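Local coordinates for Lin2722 protein (Listeria innocua, PDB 3DS8) that is of unknown function but belongs to the alpha/beta hydrolase superfamily and is probably a serine hydrolase whose substrate is not known, at residues A[51-56]-A[91-96]; A[99-104]-A[128-133]; A[208-213]-A[249-254]. All blocks are in the same frame, centred on the assembly; numbering follows the deposited sequence. Where two conformers were deposited one is given.

The three contacts follow one another along the chain, none nested in or crossing another, and all reach the same mixed sheet. Contact 1 comes first: the loop 51-56, after strand 46-50, meets the end of helix 73-91 and the turn into strand 95-101, closing a loop that contains strand 61-66 and that helix. Strand 95-101 then runs on into contact 2, whose centre lies about 24 Å from that of contact 1; here a beta-alpha-beta unit closes around helix 103-114 near the middle of the sheet. Contact 3 closes a second such unit around helix 229-240 and adds strand 248-250 as the outermost strand at one side.

Contact 1. Residues A[51-56]-A[91-96]; sequences GKLTKD and YGFTQM
L53 and Y91 bring the two backbones no closer than 8.3 Å between their CA atoms, so this part of the alpha/beta hydrolase fold is joined by side chains and not by strand pairing. The loop 51-56 runs past the place where helix 73-91 ends and the chain turns into strand 95-101. G92 makes that turn: it is the first residue to leave helical geometry, and its positive phi (84°) suits glycine. Y91, the last helical residue, sends its ring across to the loop. The phenol serves twice, accepting a backbone N-H at its oxygen and offering a flat apolar surface to leucine. L53 crosses the ring at about a right angle, its CB 3.8 Å from Y91 CE1 and its CG and CD1 over one face. A branched leucine fits here because its CD1 also reaches the edge of the next ring, at 3.7 Å from F93 CZ. F93 is turned so that the CB of Y91 lies over its own face near the rim, so the two aromatic residues pack against each other. L37 of strand 36-42 packs on both L53 and Y91, and L87 of helix 73-91 on F93. K52, bent at chi2 (73°), lays its aliphatic CD 3.4 Å from Y91 OH. The same hydroxyl receives L53 N at 3.0 Å in a nearly straight bond, 168° at the hydrogen.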
ATOM      1  N   GLY A  51     -14.157  18.046   0.742  1.00 17.28           N
ATOM      2  CA  GLY A  51     -13.606  18.424   2.025  1.00 19.89           C
ATOM      3  C   GLY A  51     -12.467  19.420   1.861  1.00 21.29           C
ATOM      4  O   GLY A  51     -12.048  19.726   0.749  1.00 23.42           O
ATOM      5  N   LYS A  52     -11.966  19.920   2.961  1.00 22.75           N
ATOM      6  CA  LYS A  52     -10.895  20.891   2.959  1.00 23.79           C
ATOM      7  C   LYS A  52     -10.053  20.587   4.175  1.00 24.53           C
ATOM      8  O   LYS A  52     -10.597  20.461   5.272  1.00 26.33           O
ATOM      9  CB  LYS A  52     -11.468  22.305   3.094  1.00 24.93           C
ATOM     10  CG  LYS A  52     -10.415  23.422   3.255  1.00 26.53           C
ATOM     11  CD  LYS A  52      -9.724  23.644   1.934  1.00 31.33           C
ATOM     12  CE  LYS A  52      -8.478  24.551   1.992  1.00 31.60           C
ATOM     13  NZ  LYS A  52      -8.185  25.110   0.642  1.00 28.56           N
ATOM     14  N   LEU A  53      -8.742  20.535   4.012  1.00 23.67           N
ATOM     15  CA  LEU A  53      -7.845  20.355   5.163  1.00 23.95           C
ATOM     16  C   LEU A  53      -7.443  21.714   5.684  1.00 24.98           C
ATOM     17  O   LEU A  53      -7.176  22.639   4.886  1.00 25.51           O
ATOM     18  CB  LEU A  53      -6.614  19.539   4.751  1.00 23.54           C
ATOM     19  CG  LEU A  53      -6.944  18.180   4.159  1.00 22.59           C
ATOM     20  CD1 LEU A  53      -5.682  17.490   3.613  1.00 23.31           C
ATOM     21  CD2 LEU A  53      -7.655  17.303   5.203  1.00 20.82           C
ATOM     22  N   THR A  54      -7.440  21.863   7.011  1.00 25.28           N
ATOM     23  CA  THR A  54      -7.110  23.128   7.669  1.00 25.64           C
ATOM     24  C   THR A  54      -5.653  23.153   8.063  1.00 26.53           C
ATOM     25  O   THR A  54      -4.927  22.142   7.936  1.00 25.48           O
ATOM     26  CB  THR A  54      -7.939  23.378   8.952  1.00 25.42           C
ATOM     27  OG1 THR A  54      -7.464  22.550  10.024  1.00 25.73           O
ATOM     28  CG2 THR A  54      -9.417  23.104   8.714  1.00 26.90           C
ATOM     29  N   LYS A  55      -5.234  24.327   8.546  1.00 27.59           N
ATOM     30  CA  LYS A  55      -3.891  24.523   9.097  1.00 28.15           C
ATOM     31  C   LYS A  55      -3.641  23.670  10.336  1.00 28.02           C
ATOM     32  O   LYS A  55      -2.482  23.370  10.655  1.00 29.92           O
ATOM     33  CB  LYS A  55      -3.643  26.009   9.442  1.00 28.37           C
ATOM     34  CG  LYS A  55      -4.649  26.620  10.414  1.00 29.69           C
ATOM     35  CD  LYS A  55      -4.383  28.121  10.631  1.00 29.69           C
ATOM     36  CE  LYS A  55      -5.243  28.666  11.751  1.00 30.87           C
ATOM     37  NZ  LYS A  55      -4.979  30.133  11.956  1.00 32.52           N
ATOM     38  N   ASP A  56      -4.710  23.287  11.037  1.00 26.87           N
ATOM     39  CA  ASP A  56      -4.571  22.438  12.205  1.00 26.02           C
ATOM     40  C   ASP A  56      -4.649  20.941  11.884  1.00 24.30           C
ATOM     41  O   ASP A  56      -4.742  20.120  12.826  1.00 24.04           O
ATOM     42  CB  ASP A  56      -5.629  22.766  13.243  1.00 27.07           C
ATOM     43  CG  ASP A  56      -5.502  24.167  13.771  1.00 28.96           C
ATOM     44  OD1 ASP A  56      -4.404  24.552  14.242  1.00 32.66           O
ATOM     45  OD2 ASP A  56      -6.507  24.875  13.702  1.00 33.45           O
ATOM     46  N   TYR A  91      -2.168  21.937  -1.569  1.00 18.87           N
ATOM     47  CA  TYR A  91      -1.728  21.947  -0.178  1.00 18.85           C
ATOM     48  C   TYR A  91      -0.223  21.930   0.053  1.00 19.44           C
ATOM     49  O   TYR A  91       0.210  22.118   1.192  1.00 20.99           O
ATOM     50  CB  TYR A  91      -2.328  20.765   0.589  1.00 19.58           C
ATOM     51  CG  TYR A  91      -3.828  20.796   0.726  1.00 18.71           C
ATOM     52  CD1 TYR A  91      -4.440  21.692   1.571  1.00 22.49           C
ATOM     53  CD2 TYR A  91      -4.629  19.930  -0.011  1.00 21.04           C
ATOM     54  CE1 TYR A  91      -5.820  21.733   1.699  1.00 23.50           C
ATOM     55  CE2 TYR A  91      -6.012  19.950   0.130  1.00 22.72           C
ATOM     56  CZ  TYR A  91      -6.590  20.849   0.988  1.00 21.32           C
ATOM     57  OH  TYR A  91      -7.960  20.884   1.131  1.00 24.43           O
ATOM     58  N   GLY A  92       0.572  21.598  -0.956  1.00 18.53           N
ATOM     59  CA  GLY A  92       2.038  21.677  -0.816  1.00 17.52           C
ATOM     60  C   GLY A  92       2.796  20.511  -0.171  1.00 16.55           C
ATOM     61  O   GLY A  92       4.018  20.584  -0.050  1.00 15.63           O
ATOM     62  N   PHE A  93       2.099  19.417   0.163  1.00 16.11           N
ATOM     63  CA  PHE A  93       2.683  18.283   0.863  1.00 16.16           C
ATOM     64  C   PHE A  93       3.884  17.766   0.094  1.00 16.00           C
ATOM     65  O   PHE A  93       3.756  17.385  -1.054  1.00 17.10           O
ATOM     66  CB  PHE A  93       1.695  17.117   0.970  1.00 16.24           C
ATOM     67  CG  PHE A  93       0.381  17.440   1.644  1.00 14.31           C
ATOM     68  CD1 PHE A  93       0.346  18.014   2.906  1.00 20.37           C
ATOM     69  CD2 PHE A  93      -0.820  17.150   1.018  1.00 18.27           C
ATOM     70  CE1 PHE A  93      -0.882  18.283   3.539  1.00 19.41           C
ATOM     71  CE2 PHE A  93      -2.051  17.406   1.640  1.00 18.42           C
ATOM     72  CZ  PHE A  93      -2.072  18.001   2.892  1.00 19.17           C
ATOM     73  N   THR A  94       5.039  17.681   0.737  1.00 16.23           N
ATOM     74  CA  THR A  94       6.206  17.159   0.025  1.00 17.30           C
ATOM     75  C   THR A  94       6.369  15.644   0.172  1.00 16.54           C
ATOM     76  O   THR A  94       7.054  15.030  -0.636  1.00 15.82           O
ATOM     77  CB  THR A  94       7.469  17.850   0.494  1.00 18.61           C
ATOM     78  OG1 THR A  94       7.568  17.703   1.900  1.00 20.38           O
ATOM     79  CG2 THR A  94       7.422  19.342   0.142  1.00 20.19           C
ATOM     80  N   GLN A  95       5.768  15.084   1.232  1.00 16.17           N
ATOM     81  CA  GLN A  95       5.731  13.630   1.496  1.00 16.82           C
ATOM     82  C   GLN A  95       4.317  13.184   1.783  1.00 15.99           C
ATOM     83  O   GLN A  95       3.503  13.982   2.215  1.00 15.18           O
ATOM     84  CB  GLN A  95       6.562  13.265   2.715  1.00 17.36           C
ATOM     85  CG  GLN A  95       8.014  13.655   2.637  1.00 20.47           C
ATOM     86  CD  GLN A  95       8.773  13.148   3.840  1.00 21.01           C
ATOM     87  OE1 GLN A  95       8.760  13.765   4.909  1.00 29.47           O
ATOM     88  NE2 GLN A  95       9.425  12.021   3.674  1.00 26.71           N
HETATM   89  N   MSE A  96       4.053  11.883   1.584  1.00 15.92           N
HETATM   90  CA  MSE A  96       2.825  11.260   2.025  1.00 18.33           C
HETATM   91  C   MSE A  96       3.109   9.794   2.357  1.00 15.55           C
HETATM   92  O   MSE A  96       4.036   9.217   1.829  1.00 15.50           O
HETATM   93  CB  MSE A  96       1.804  11.313   0.922  1.00 18.00           C
HETATM   94  CG  MSE A  96       2.146  10.474  -0.219  1.00 20.21           C
HETATM   95 SE   MSE A  96       0.795  10.756  -1.632  1.00 39.17          SE
HETATM   96  CE  MSE A  96       0.888   8.990  -2.512  1.00 25.97           C
TER

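Contact 2. Residues A[99-104]-A[128-133]; sequences VGHSNG and VAIGSP. With SO4 (sulfate ion), chain B.
V99, G100 and H101 run parallel to V128, A129 and I130 as neighbouring strands, their axes 4.8 Å apart and 14° from exact alignment. This is the tightly packed part. G100 N donates to V128 O at 2.8 Å, and I130 N to G100 O at 3.0 Å. On the face carrying V99, V128 and I130, the valines stand next to each other with their branches directed alike. V99 CG1, held anti to its own nitrogen (chi1 -177°), also reaches I130 CD1 at 3.8 Å; T235 of helix 229-240 covers both valines. On the other face G100 leaves room for helix 103-114 to start close by.

Past the strands the chains bend. S102 N still donates to I130 O at 2.8 Å, and S132 takes over with its side chain: its hydroxyl gives its proton to S102 O at 2.8 Å, on a lone pair in the carbonyl plane. This bond probably helps to hold the sharp turn at S102, whose phi of 54° is unusual outside glycine.

Looser contact follows at the partly exposed N103 and P133, where P133 CD comes only to 3.7 Å from S102 OG. A sulfate, probably from the crystallisation liquor, lies here, hydrogen-bonded by N103 N at 2.9 Å and also by S12 and H222; its very short approach to S102 OG is doubtful.

A strand, a tight turn at serine and a helix, with glycines at G100 and G104, match the GxSxG nucleophile elbow of alpha/beta hydrolases, and S102, H222 and D188 are placed as a probable catalytic triad.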
ATOM      1  N   VAL A  99      -1.553   3.532   2.345  1.00 12.66           N
ATOM      2  CA  VAL A  99      -2.001   2.201   2.675  1.00 12.61           C
ATOM      3  C   VAL A  99      -2.876   1.769   1.521  1.00 13.83           C
ATOM      4  O   VAL A  99      -3.838   2.454   1.179  1.00 14.09           O
ATOM      5  CB  VAL A  99      -2.837   2.168   3.942  1.00 12.85           C
ATOM      6  CG1 VAL A  99      -3.210   0.700   4.272  1.00 13.34           C
ATOM      7  CG2 VAL A  99      -2.101   2.824   5.118  1.00 12.81           C
ATOM      8  N   GLY A 100      -2.578   0.611   0.940  1.00 13.93           N
ATOM      9  CA  GLY A 100      -3.361   0.084  -0.160  1.00 14.11           C
ATOM     10  C   GLY A 100      -3.795  -1.362   0.016  1.00 14.23           C
ATOM     11  O   GLY A 100      -2.976  -2.220   0.350  1.00 14.81           O
ATOM     12  N   HIS A 101      -5.081  -1.630  -0.118  1.00 13.39           N
ATOM     13  CA  HIS A 101      -5.579  -2.998  -0.075  1.00 13.61           C
ATOM     14  C   HIS A 101      -5.423  -3.581  -1.473  1.00 14.78           C
ATOM     15  O   HIS A 101      -5.927  -2.995  -2.444  1.00 13.45           O
ATOM     16  CB  HIS A 101      -7.035  -2.956   0.365  1.00 14.43           C
ATOM     17  CG  HIS A 101      -7.731  -4.275   0.417  1.00 14.57           C
ATOM     18  ND1 HIS A 101      -7.138  -5.454   0.832  1.00 19.06           N
ATOM     19  CD2 HIS A 101      -9.025  -4.580   0.134  1.00 14.16           C
ATOM     20  CE1 HIS A 101      -8.042  -6.425   0.777  1.00 13.24           C
ATOM     21  NE2 HIS A 101      -9.189  -5.921   0.363  1.00 20.11           N
ATOM     22  N   SER A 102      -4.762  -4.724  -1.552  1.00 15.19           N
ATOM     23  CA  SER A 102      -4.658  -5.538  -2.755  1.00 14.94           C
ATOM     24  C   SER A 102      -4.135  -4.740  -3.955  1.00 14.88           C
ATOM     25  O   SER A 102      -3.015  -4.256  -3.898  1.00 14.07           O
ATOM     26  CB  SER A 102      -5.973  -6.304  -3.001  1.00 16.98           C
ATOM     27  OG  SER A 102      -5.688  -7.389  -3.904  1.00 22.51           O
ATOM     28  N   ASN A 103      -4.932  -4.568  -5.022  1.00 14.86           N
ATOM     29  CA  ASN A 103      -4.514  -3.735  -6.164  1.00 14.75           C
ATOM     30  C   ASN A 103      -4.026  -2.343  -5.765  1.00 13.79           C
ATOM     31  O   ASN A 103      -3.140  -1.763  -6.412  1.00 13.76           O
ATOM     32  CB  ASN A 103      -5.660  -3.610  -7.201  1.00 15.47           C
ATOM     33  CG  ASN A 103      -5.158  -3.327  -8.603  1.00 19.16           C
ATOM     34  OD1 ASN A 103      -4.300  -4.075  -9.100  1.00 23.45           O
ATOM     35  ND2 ASN A 103      -5.697  -2.268  -9.280  1.00 18.65           N
ATOM     36  N   GLY A 104      -4.602  -1.800  -4.712  1.00 12.97           N
ATOM     37  CA  GLY A 104      -4.180  -0.478  -4.203  1.00 13.83           C
ATOM     38  C   GLY A 104      -2.765  -0.429  -3.738  1.00 13.48           C
ATOM     39  O   GLY A 104      -2.054   0.573  -3.950  1.00 13.98           O
ATOM     40  N   VAL A 128       2.172   0.806   3.027  1.00 14.20           N
ATOM     41  CA  VAL A 128       1.570  -0.417   3.555  1.00 13.77           C
ATOM     42  C   VAL A 128       0.733  -1.103   2.478  1.00 14.32           C
ATOM     43  O   VAL A 128      -0.179  -0.506   1.856  1.00 14.29           O
ATOM     44  CB  VAL A 128       0.686  -0.138   4.806  1.00 13.62           C
ATOM     45  CG1 VAL A 128       0.084  -1.459   5.363  1.00 13.50           C
ATOM     46  CG2 VAL A 128       1.462   0.589   5.910  1.00 15.03           C
ATOM     47  N   ALA A 129       1.118  -2.350   2.169  1.00 12.68           N
ATOM     48  CA  ALA A 129       0.429  -3.152   1.146  1.00 12.89           C
ATOM     49  C   ALA A 129      -0.247  -4.345   1.826  1.00 14.03           C
ATOM     50  O   ALA A 129       0.433  -5.119   2.482  1.00 14.98           O
ATOM     51  CB  ALA A 129       1.448  -3.632   0.075  1.00 12.63           C
ATOM     52  N   ILE A 130      -1.573  -4.452   1.699  1.00 13.47           N
ATOM     53  CA  ILE A 130      -2.349  -5.445   2.449  1.00 13.24           C
ATOM     54  C   ILE A 130      -2.920  -6.435   1.425  1.00 14.25           C
ATOM     55  O   ILE A 130      -3.841  -6.096   0.668  1.00 13.49           O
ATOM     56  CB  ILE A 130      -3.464  -4.779   3.295  1.00 13.12           C
ATOM     57  CG1 ILE A 130      -2.869  -3.705   4.215  1.00 13.88           C
ATOM     58  CG2 ILE A 130      -4.236  -5.831   4.073  1.00 13.60           C
ATOM     59  CD1 ILE A 130      -3.905  -2.967   5.021  1.00 13.96           C
ATOM     60  N   GLY A 131      -2.348  -7.649   1.403  1.00 14.26           N
ATOM     61  CA  GLY A 131      -2.761  -8.712   0.475  1.00 13.78           C
ATOM     62  C   GLY A 131      -2.560  -8.363  -0.998  1.00 14.35           C
ATOM     63  O   GLY A 131      -3.385  -8.709  -1.846  1.00 14.95           O
ATOM     64  N   SER A 132      -1.452  -7.700  -1.322  1.00 12.68           N
ATOM     65  CA  SER A 132      -1.243  -7.194  -2.673  1.00 13.17           C
ATOM     66  C   SER A 132      -0.564  -8.284  -3.486  1.00 13.95           C
ATOM     67  O   SER A 132       0.468  -8.792  -3.045  1.00 15.02           O
ATOM     68  CB  SER A 132      -0.388  -5.925  -2.689  1.00 12.43           C
ATOM     69  OG  SER A 132      -1.040  -4.824  -2.018  1.00 13.53           O
ATOM     70  N   PRO A 133      -1.115  -8.621  -4.659  1.00 13.96           N
ATOM     71  CA  PRO A 133      -0.510  -9.731  -5.406  1.00 13.51           C
ATOM     72  C   PRO A 133       0.670  -9.274  -6.277  1.00 12.58           C
ATOM     73  O   PRO A 133       0.575  -9.143  -7.511  1.00 13.88           O
ATOM     74  CB  PRO A 133      -1.696 -10.250  -6.209  1.00 13.50           C
ATOM     75  CG  PRO A 133      -2.528  -9.034  -6.456  1.00 14.33           C
ATOM     76  CD  PRO A 133      -2.376  -8.167  -5.289  1.00 14.41           C
TER
HETATM   77  S   SO4 B 255      -7.356  -7.173  -6.164  1.00 23.64           S
HETATM   78  O1  SO4 B 255      -5.957  -7.655  -6.141  1.00 23.03           O
HETATM   79  O2  SO4 B 255      -8.168  -7.887  -5.197  1.00 25.94           O
HETATM   80  O3  SO4 B 255      -7.427  -5.751  -5.807  1.00 15.87           O
HETATM   81  O4  SO4 B 255      -7.887  -7.409  -7.540  1.00 24.36           O

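Contact 3. Residues A[208-213]-A[249-254]; sequences KAYIED and IQLDYK
The ring of Y210 meets L251 and I249 by its edge: L251 CD2 lies near the ring plane, 3.7 Å from Y210 CE2, and I249 CG2 approaches the same rim less closely. E212 OE2 is also in that plane, receiving the phenol proton at 2.6 Å from Y210 OH on its anti lone pair. The second flat group, the E212 carboxylate, turns its other oxygen to the backbone. D252 N donates to E212 OE1 at 2.9 Å, from the anti side and 17° out of the carboxylate plane. Glutamate suits the place because CG, anti to the carbonyl carbon (chi1 -65°), and the extended chain beyond it carry the acid past L251. R200 forms a salt bridge with OE1, which would probably favour the charged form of this buried acid. D252 OD2, for its part, accepts I214 N.

Beneath these side chains the strands pair in parallel, Q250 N bonding to Y210 O at 2.8 Å and E212 N to Q250 O at 2.9 Å. Strand 248-250 is the outermost strand on this side of the sheet. Strand 209-216 pairs on its other side with strand 173-180, and I211 packs on W237 and F238 of helix 229-240, the crossover helix of this beta-alpha-beta unit.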
ATOM      1  N   LYS A 208      14.503   1.885   2.884  1.00 14.61           N
ATOM      2  CA  LYS A 208      15.107   1.982   4.200  1.00 14.92           C
ATOM      3  C   LYS A 208      14.608   0.851   5.117  1.00 13.56           C
ATOM      4  O   LYS A 208      15.393   0.243   5.842  1.00 14.33           O
ATOM      5  CB  LYS A 208      14.826   3.334   4.837  1.00 13.80           C
ATOM      6  CG  LYS A 208      15.471   3.480   6.175  1.00 16.70           C
ATOM      7  CD  LYS A 208      15.394   4.858   6.666  1.00 19.49           C
ATOM      8  CE  LYS A 208      13.998   5.230   7.086  1.00 23.58           C
ATOM      9  NZ  LYS A 208      13.963   6.615   7.680  1.00 26.30           N
ATOM     10  N   ALA A 209      13.320   0.557   5.059  1.00 13.74           N
ATOM     11  CA  ALA A 209      12.733  -0.450   5.912  1.00 13.23           C
ATOM     12  C   ALA A 209      11.833  -1.343   5.090  1.00 12.94           C
ATOM     13  O   ALA A 209      11.139  -0.898   4.174  1.00 12.58           O
ATOM     14  CB  ALA A 209      11.934   0.189   7.043  1.00 12.55           C
ATOM     15  N   TYR A 210      11.856  -2.622   5.414  1.00 13.04           N
ATOM     16  CA  TYR A 210      10.950  -3.576   4.823  1.00 13.48           C
ATOM     17  C   TYR A 210      10.571  -4.560   5.899  1.00 13.64           C
ATOM     18  O   TYR A 210      11.434  -5.219   6.436  1.00 14.24           O
ATOM     19  CB  TYR A 210      11.597  -4.344   3.665  1.00 13.37           C
ATOM     20  CG  TYR A 210      10.704  -5.437   3.156  1.00 14.69           C
ATOM     21  CD1 TYR A 210       9.507  -5.138   2.504  1.00 14.78           C
ATOM     22  CD2 TYR A 210      11.018  -6.801   3.371  1.00 13.24           C
ATOM     23  CE1 TYR A 210       8.635  -6.164   2.091  1.00 13.82           C
ATOM     24  CE2 TYR A 210      10.178  -7.820   2.899  1.00 14.71           C
ATOM     25  CZ  TYR A 210       8.969  -7.477   2.267  1.00 12.33           C
ATOM     26  OH  TYR A 210       8.136  -8.488   1.810  1.00 13.40           O
ATOM     27  N   ILE A 211       9.284  -4.621   6.218  1.00 13.73           N
ATOM     28  CA  ILE A 211       8.743  -5.477   7.273  1.00 13.56           C
ATOM     29  C   ILE A 211       7.604  -6.322   6.726  1.00 13.29           C
ATOM     30  O   ILE A 211       6.760  -5.809   5.990  1.00 14.17           O
ATOM     31  CB  ILE A 211       8.226  -4.604   8.445  1.00 13.47           C
ATOM     32  CG1 ILE A 211       9.355  -3.693   8.981  1.00 16.43           C
ATOM     33  CG2 ILE A 211       7.597  -5.488   9.532  1.00 14.15           C
ATOM     34  CD1 ILE A 211       8.998  -2.933  10.291  1.00 17.24           C
ATOM     35  N   GLU A 212       7.598  -7.623   7.049  1.00 13.56           N
ATOM     36  CA  GLU A 212       6.512  -8.511   6.669  1.00 13.39           C
ATOM     37  C   GLU A 212       5.672  -8.860   7.892  1.00 13.12           C
ATOM     38  O   GLU A 212       6.224  -9.000   9.026  1.00 12.98           O
ATOM     39  CB  GLU A 212       7.109  -9.812   6.093  1.00 13.87           C
ATOM     40  CG  GLU A 212       7.882  -9.575   4.803  1.00 13.84           C
ATOM     41  CD  GLU A 212       8.458 -10.821   4.181  1.00 14.16           C
ATOM     42  OE1 GLU A 212       8.607 -11.840   4.868  1.00 15.38           O
ATOM     43  OE2 GLU A 212       8.753 -10.770   2.950  1.00 14.92           O
ATOM     44  N   ASP A 213       4.378  -9.108   7.699  1.00 15.03           N
ATOM     45  CA  ASP A 213       3.500  -9.588   8.791  1.00 16.19           C
ATOM     46  C   ASP A 213       2.517 -10.550   8.149  1.00 15.96           C
ATOM     47  O   ASP A 213       1.823 -10.176   7.206  1.00 17.75           O
ATOM     48  CB  ASP A 213       2.698  -8.409   9.392  1.00 16.83           C
ATOM     49  CG  ASP A 213       1.323  -8.837  10.113  1.00 22.55           C
ATOM     50  OD1 ASP A 213       1.479  -9.193  11.271  1.00 24.22           O
ATOM     51  OD2 ASP A 213       0.112  -8.805   9.542  1.00 24.92           O
ATOM     52  N   ILE A 249      15.181  -4.746   8.043  1.00 14.31           N
ATOM     53  CA  ILE A 249      14.537  -5.743   7.225  1.00 14.21           C
ATOM     54  C   ILE A 249      13.996  -6.806   8.179  1.00 14.24           C
ATOM     55  O   ILE A 249      14.746  -7.341   9.008  1.00 14.70           O
ATOM     56  CB  ILE A 249      15.525  -6.428   6.222  1.00 14.58           C
ATOM     57  CG1 ILE A 249      16.167  -5.442   5.267  1.00 15.84           C
ATOM     58  CG2 ILE A 249      14.830  -7.586   5.401  1.00 14.50           C
ATOM     59  CD1 ILE A 249      17.321  -6.088   4.447  1.00 16.59           C
ATOM     60  N   GLN A 250      12.711  -7.124   8.082  1.00 13.95           N
ATOM     61  CA  GLN A 250      12.162  -8.159   8.936  1.00 14.84           C
ATOM     62  C   GLN A 250      11.288  -9.057   8.100  1.00 14.41           C
ATOM     63  O   GLN A 250      10.318  -8.593   7.469  1.00 14.05           O
ATOM     64  CB  GLN A 250      11.382  -7.538  10.086  1.00 15.33           C
ATOM     65  CG  GLN A 250      11.029  -8.484  11.208  1.00 17.91           C
ATOM     66  CD  GLN A 250      10.479  -7.718  12.412  1.00 22.29           C
ATOM     67  OE1 GLN A 250       9.933  -6.577  12.267  1.00 28.69           O
ATOM     68  NE2 GLN A 250      10.635  -8.305  13.596  1.00 31.46           N
ATOM     69  N   LEU A 251      11.674 -10.325   8.052  1.00 13.86           N
ATOM     70  CA  LEU A 251      11.033 -11.302   7.183  1.00 15.43           C
ATOM     71  C   LEU A 251      10.303 -12.284   8.076  1.00 17.50           C
ATOM     72  O   LEU A 251      10.759 -12.572   9.195  1.00 17.04           O
ATOM     73  CB  LEU A 251      12.067 -12.044   6.345  1.00 15.80           C
ATOM     74  CG  LEU A 251      13.051 -11.178   5.546  1.00 16.70           C
ATOM     75  CD1 LEU A 251      14.071 -12.035   4.776  1.00 18.67           C
ATOM     76  CD2 LEU A 251      12.278 -10.272   4.612  1.00 17.34           C
ATOM     77  N   ASP A 252       9.160 -12.770   7.577  1.00 18.62           N
ATOM     78  CA  ASP A 252       8.361 -13.797   8.215  1.00 21.69           C
ATOM     79  C   ASP A 252       8.526 -15.094   7.428  1.00 22.70           C
ATOM     80  O   ASP A 252       8.123 -15.122   6.265  1.00 22.31           O
ATOM     81  CB  ASP A 252       6.903 -13.331   8.136  1.00 22.02           C
ATOM     82  CG  ASP A 252       6.130 -13.599   9.375  1.00 26.24           C
ATOM     83  OD1 ASP A 252       6.448 -14.617  10.058  1.00 30.58           O
ATOM     84  OD2 ASP A 252       5.167 -12.801   9.625  1.00 28.54           O
ATOM     85  N   TYR A 253       9.023 -16.159   8.061  0.50 23.18           N
ATOM     86  CA  TYR A 253       9.497 -17.344   7.325  0.50 24.26           C
ATOM     87  C   TYR A 253       8.783 -18.686   7.186  0.50 25.96           C
ATOM     88  O   TYR A 253       9.217 -19.464   6.325  0.50 27.52           O
ATOM     89  CB  TYR A 253      10.906 -17.651   7.775  0.50 24.17           C
ATOM     90  CG  TYR A 253      11.926 -17.191   6.806  0.50 23.71           C
ATOM     91  CD1 TYR A 253      11.690 -16.092   5.960  0.50 22.56           C
ATOM     92  CD2 TYR A 253      13.144 -17.831   6.732  0.50 23.18           C
ATOM     93  CE1 TYR A 253      12.645 -15.669   5.087  0.50 21.04           C
ATOM     94  CE2 TYR A 253      14.085 -17.419   5.872  0.50 23.21           C
ATOM     95  CZ  TYR A 253      13.842 -16.322   5.065  0.50 21.92           C
ATOM     96  OH  TYR A 253      14.793 -15.942   4.196  0.50 23.92           O
ATOM     97  N   LYS A 254       7.735 -19.011   7.930  1.00 26.61           N
ATOM     98  CA  LYS A 254       7.136 -18.217   9.009  1.00 28.48           C
ATOM     99  C   LYS A 254       7.411 -19.091  10.248  1.00 30.14           C
ATOM    100  O   LYS A 254       8.016 -20.166  10.118  1.00 33.12           O
ATOM    101  CB  LYS A 254       5.640 -18.146   8.855  1.00 27.92           C
ATOM    102  CG  LYS A 254       4.884 -17.274   9.875  1.00 29.17           C
ATOM    103  CD  LYS A 254       3.391 -17.639   9.884  1.00 29.52           C
ATOM    104  CE  LYS A 254       2.676 -17.164  11.167  1.00 32.20           C
ATOM    105  NZ  LYS A 254       2.322 -15.709  11.187  1.00 30.20           N
TER